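Local coordinates for protein chitinase (Thermococcus kodakarensis KOD1, PDB 5DHD) that hydrolyses chitin and carries this chitin-binding domain, which probably attaches the enzyme to its insoluble substrate, at residues V35-K40 with E86-Y91. Residues are numbered along the deposited sequence; the frame is centred on the assembly and turned at random.
With PE3 (3,6,9,12,15,18,21,24,27,30,33,36,39-tridecaoxahentetracontane-1,41-diol), chain E; PE3 (3,6,9,12,15,18,21,24,27,30,33,36,39-tridecaoxahentetracontane-1,41-diol), chain F; PE3 (3,6,9,12,15,18,21,24,27,30,33,36,39-tridecaoxahentetracontane-1,41-diol), chain H.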
ATOM      1  N   VAL A  35       2.258   4.955   0.980  1.00 13.31           N
ATOM      2  CA  VAL A  35       1.533   3.869   1.622  1.00 13.49           C
ATOM      3  C   VAL A  35       2.533   3.060   2.439  1.00 13.88           C
ATOM      4  O   VAL A  35       3.494   2.515   1.897  1.00 15.43           O
ATOM      5  CB  VAL A  35       0.824   2.981   0.602  1.00 12.78           C
ATOM      6  CG1 VAL A  35       0.304   1.705   1.265  1.00 14.75           C
ATOM      7  CG2 VAL A  35      -0.344   3.747   0.005  1.00 15.38           C
ATOM      8  N   LYS A  36       2.311   3.005   3.749  1.00 13.50           N
ATOM      9  CA  LYS A  36       3.186   2.273   4.654  1.00 12.57           C
ATOM     10  C   LYS A  36       2.528   0.976   5.073  1.00 12.55           C
ATOM     11  O   LYS A  36       1.407   0.974   5.589  1.00 15.01           O
ATOM     12  CB  LYS A  36       3.514   3.105   5.896  1.00 17.51           C
ATOM     13  CG  LYS A  36       4.284   4.374   5.605  1.00 21.36           C
ATOM     14  CD  LYS A  36       4.817   4.919   6.915  1.00 25.76           C
ATOM     15  CE  LYS A  36       5.844   5.974   6.667  1.00 41.95           C
ATOM     16  NZ  LYS A  36       6.349   6.568   7.929  1.00 35.53           N
ATOM     17  N   VAL A  37       3.246  -0.122   4.873  1.00 13.03           N
ATOM     18  CA  VAL A  37       2.737  -1.449   5.182  1.00 12.57           C
ATOM     19  C   VAL A  37       3.548  -2.136   6.272  1.00 16.16           C
ATOM     20  O   VAL A  37       4.779  -2.161   6.220  1.00 15.08           O
ATOM     21  CB  VAL A  37       2.773  -2.318   3.912  1.00 12.16           C
ATOM     22  CG1 VAL A  37       2.253  -3.717   4.213  1.00 13.60           C
ATOM     23  CG2 VAL A  37       1.975  -1.643   2.792  1.00 13.72           C
ATOM     24  N   LYS A  38       2.846  -2.688   7.257  1.00 14.98           N
ATOM     25  CA  LYS A  38       3.480  -3.412   8.352  1.00 15.44           C
ATOM     26  C   LYS A  38       3.226  -4.899   8.138  1.00 16.06           C
ATOM     27  O   LYS A  38       2.077  -5.329   8.030  1.00 15.91           O
ATOM     28  CB  LYS A  38       2.885  -2.994   9.700  1.00 19.49           C
ATOM     29  CG  LYS A  38       3.435  -3.779  10.912  1.00 20.27           C
ATOM     30  CD  LYS A  38       4.898  -3.455  11.178  1.00 23.79           C
ATOM     31  CE  LYS A  38       5.409  -4.154  12.444  1.00 35.55           C
ATOM     32  NZ  LYS A  38       5.274  -5.647  12.379  1.00 47.89           N
ATOM     33  N   LEU A  39       4.297  -5.680   8.071  1.00 16.02           N
ATOM     34  CA  LEU A  39       4.185  -7.120   7.870  1.00 15.55           C
ATOM     35  C   LEU A  39       4.509  -7.875   9.152  1.00 19.51           C
ATOM     36  O   LEU A  39       5.233  -7.370  10.009  1.00 21.86           O
ATOM     37  CB  LEU A  39       5.193  -7.592   6.816  1.00 17.26           C
ATOM     38  CG  LEU A  39       5.153  -6.964   5.425  1.00 18.20           C
ATOM     39  CD1 LEU A  39       6.241  -7.584   4.556  1.00 18.40           C
ATOM     40  CD2 LEU A  39       3.780  -7.183   4.812  1.00 18.72           C
ATOM     41  N   LYS A  40       3.975  -9.085   9.279  1.00 20.19           N
ATOM     42  CA  LYS A  40       4.279  -9.911  10.442  1.00 21.40           C
ATOM     43  C   LYS A  40       5.754 -10.282  10.337  1.00 22.50           C
ATOM     44  O   LYS A  40       6.294 -10.379   9.236  1.00 21.83           O
ATOM     45  CB  LYS A  40       3.431 -11.180  10.400  1.00 27.13           C
ATOM     46  CG  LYS A  40       2.033 -11.023  10.959  1.00 44.05           C
ATOM     47  CD  LYS A  40       1.344 -12.379  11.076  1.00 55.15           C
ATOM     48  CE  LYS A  40       0.276 -12.554  10.013  1.00 63.35           C
ATOM     49  NZ  LYS A  40      -0.295 -13.931  10.017  1.00 69.99           N
ATOM     50  N   GLU A  86      -0.283  -6.737   8.546  1.00 16.91           N
ATOM     51  CA  GLU A  86      -0.995  -6.402   9.772  1.00 17.26           C
ATOM     52  C   GLU A  86      -1.722  -5.071   9.663  1.00 17.10           C
ATOM     53  O   GLU A  86      -2.770  -4.884  10.282  1.00 18.40           O
ATOM     54  CB  GLU A  86      -0.022  -6.328  10.941  1.00 21.66           C
ATOM     55  CG  GLU A  86       0.779  -7.604  11.128  1.00 28.41           C
ATOM     56  CD  GLU A  86       1.678  -7.562  12.342  1.00 37.07           C
ATOM     57  OE1 GLU A  86       2.148  -6.463  12.708  1.00 33.69           O
ATOM     58  OE2 GLU A  86       1.920  -8.640  12.923  1.00 39.21           O
ATOM     59  N   ALA A  87      -1.163  -4.142   8.889  1.00 16.06           N
ATOM     60  CA  ALA A  87      -1.780  -2.829   8.718  1.00 15.09           C
ATOM     61  C   ALA A  87      -1.243  -2.105   7.490  1.00 13.49           C
ATOM     62  O   ALA A  87      -0.108  -2.327   7.072  1.00 14.23           O
ATOM     63  CB  ALA A  87      -1.507  -1.961   9.963  1.00 20.06           C
ATOM     64  N   ILE A  88      -2.079  -1.243   6.916  1.00 13.36           N
ATOM     65  CA  ILE A  88      -1.702  -0.447   5.753  1.00 14.07           C
ATOM     66  C   ILE A  88      -2.143   0.982   6.051  1.00 14.06           C
ATOM     67  O   ILE A  88      -3.300   1.220   6.408  1.00 15.81           O
ATOM     68  CB  ILE A  88      -2.383  -0.944   4.450  1.00 13.75           C
ATOM     69  CG1 ILE A  88      -1.974  -2.406   4.165  1.00 14.54           C
ATOM     70  CG2 ILE A  88      -2.021   0.001   3.280  1.00 13.44           C
ATOM     71  CD1 ILE A  88      -2.656  -3.021   2.928  1.00 16.44           C
ATOM     72  N   TYR A  89      -1.216   1.925   5.915  1.00 14.79           N
ATOM     73  CA  TYR A  89      -1.500   3.332   6.184  1.00 13.37           C
ATOM     74  C   TYR A  89      -1.303   4.182   4.936  1.00 13.54           C
ATOM     75  O   TYR A  89      -0.299   4.039   4.241  1.00 15.80           O
ATOM     76  CB  TYR A  89      -0.552   3.864   7.274  1.00 16.72           C
ATOM     77  CG  TYR A  89      -0.589   3.078   8.570  1.00 16.41           C
ATOM     78  CD1 TYR A  89      -1.524   3.375   9.566  1.00 19.80           C
ATOM     79  CD2 TYR A  89       0.295   2.029   8.787  1.00 18.26           C
ATOM     80  CE1 TYR A  89      -1.566   2.638  10.747  1.00 21.52           C
ATOM     81  CE2 TYR A  89       0.263   1.290   9.959  1.00 17.85           C
ATOM     82  CZ  TYR A  89      -0.668   1.606  10.925  1.00 21.15           C
ATOM     83  OH  TYR A  89      -0.671   0.878  12.083  1.00 24.45           O
ATOM     84  N   LEU A  90      -2.257   5.067   4.661  1.00 12.97           N
ATOM     85  CA  LEU A  90      -2.151   5.966   3.515  1.00 12.90           C
ATOM     86  C   LEU A  90      -1.867   7.379   4.006  1.00 14.26           C
ATOM     87  O   LEU A  90      -2.681   7.982   4.710  1.00 14.16           O
ATOM     88  CB  LEU A  90      -3.430   5.974   2.683  1.00 13.70           C
ATOM     89  CG  LEU A  90      -3.510   7.076   1.604  1.00 13.08           C
ATOM     90  CD1 LEU A  90      -2.436   6.891   0.524  1.00 15.17           C
ATOM     91  CD2 LEU A  90      -4.917   7.052   0.988  1.00 14.56           C
ATOM     92  N   TYR A  91      -0.701   7.893   3.630  1.00 13.84           N
ATOM     93  CA  TYR A  91      -0.288   9.238   3.998  1.00 14.07           C
ATOM     94  C   TYR A  91      -0.212  10.130   2.775  1.00 14.96           C
ATOM     95  O   TYR A  91       0.343   9.747   1.747  1.00 16.39           O
ATOM     96  CB  TYR A  91       1.083   9.239   4.678  1.00 17.14           C
ATOM     97  CG  TYR A  91       1.051   8.752   6.105  1.00 17.11           C
ATOM     98  CD1 TYR A  91       0.733   9.626   7.150  1.00 19.04           C
ATOM     99  CD2 TYR A  91       1.301   7.412   6.415  1.00 15.77           C
ATOM    100  CE1 TYR A  91       0.663   9.169   8.474  1.00 20.85           C
ATOM    101  CE2 TYR A  91       1.235   6.946   7.741  1.00 19.16           C
ATOM    102  CZ  TYR A  91       0.914   7.835   8.754  1.00 23.34           C
ATOM    103  OH  TYR A  91       0.854   7.398  10.059  1.00 26.93           O
TER
HETATM  104  C18 PE3 E 804       4.293   6.108  10.725  0.50 26.51           C
HETATM  105  C17 PE3 E 804       4.143   7.621  10.636  0.50 30.59           C
HETATM  106  O16 PE3 E 804       4.154   7.942   9.255  0.50 32.17           O
HETATM  107  C15 PE3 E 804       4.015   9.328   9.015  0.50 35.69           C
HETATM  108  C14 PE3 E 804       4.067   9.514   7.511  0.50 39.97           C
HETATM  109  O13 PE3 E 804       5.412   9.272   7.134  0.50 35.27           O
HETATM  110  C12 PE3 E 804       5.496   9.391   5.727  0.50 38.34           C
HETATM  111  C11 PE3 E 804       6.945   9.153   5.314  0.50 39.32           C
HETATM  112  O10 PE3 E 804       7.458   7.935   5.826  0.50 46.47           O
HETATM  113  C9  PE3 E 804       8.791   7.867   5.328  0.50 44.67           C
HETATM  114  C8  PE3 E 804       9.540   6.616   5.768  0.50 43.38           C
HETATM  115  O7  PE3 E 804       9.186   6.263   7.097  0.50 36.56           O
HETATM  116  C6  PE3 E 804       9.914   5.074   7.380  0.50 43.09           C
HETATM  117  C5  PE3 E 804       9.662   4.563   8.801  0.50 37.41           C
HETATM  118  O4  PE3 E 804       8.290   4.698   9.140  0.50 41.88           O
HETATM  119  C30 PE3 F 805      -7.482   0.822  11.343  1.00 34.15           C
HETATM  120  C29 PE3 F 805      -5.981   0.732  11.071  1.00 29.36           C
HETATM  121  O28 PE3 F 805      -5.344   0.152  12.197  1.00 50.47           O
HETATM  122  C27 PE3 F 805      -3.944   0.080  11.913  1.00 45.88           C
HETATM  123  C26 PE3 F 805      -3.206  -0.527  13.110  1.00 45.74           C
HETATM  124  O25 PE3 F 805      -3.411  -1.944  13.151  1.00 40.88           O
HETATM  125  O13 PE3 H 807      -8.187  -5.637  11.918  1.00 59.47           O
HETATM  126  C12 PE3 H 807      -7.798  -5.168  10.583  1.00 70.00           C
HETATM  127  C11 PE3 H 807      -6.379  -5.522  10.258  1.00 70.00           C
HETATM  128  O10 PE3 H 807      -6.263  -6.878   9.736  1.00 70.00           O
HETATM  129  C9  PE3 H 807      -4.848  -7.221   9.551  1.00 60.73           C
HETATM  130  C8  PE3 H 807      -4.636  -8.688   9.062  1.00 47.28           C
HETATM  131  O7  PE3 H 807      -5.300  -9.652   9.995  1.00 47.96           O
HETATM  132  C6  PE3 H 807      -5.084 -11.018   9.510  1.00 41.01           C
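Tyr91 offers one ring face to a bound polyethylene glycol, whose C14 sits over the ring centre, 3.4 Å from Tyr91 CG, while Lys36 CD comes up obliquely, 4.2 Å from Tyr91 CE2. The Tyr89 ring receives Lys36 O at its edge, near CD2, and a second glycol chain obliquely. Lys36 CG lies anti to its carbonyl carbon (chi1 -63°) and the chain beyond runs extended, carrying NZ into a curl of the first glycol; O4, O7, O13 and O16 surround it at hydrogen-bonding distance, much as in a crown ether, and must share its three protons. Replacing Tyr91 with alanine is likely to deprive the glycol of the ring under C14 and the Lys36 methylenes of their aromatic neighbour. Beneath, the two strands run antiparallel between strands 59-64 and 95-99 of the five-stranded sheet, Lys36 and Tyr89 forming a hydrogen-bonded pair (Tyr89 N to Lys36 O 2.8 Å). Farther along, Glu86 and Ala87 both face Lys38 in a classic beta bulge. Lys38 folds at its second and fourth torsions (68° and 58°), so that NZ makes a salt bridge with Glu86 OE1 (3.2 Å), from above the carboxylate plane, and a hydrogen bond to Leu39 O (2.9 Å). On the opposite face Val35 CG1 packs 3.5 Å from Ile88 CG2 in the beta-sandwich core, under Phe75. One face is thus apolar and buried; on the other, an ammonium and a tyrosine ring together hold an ether chain.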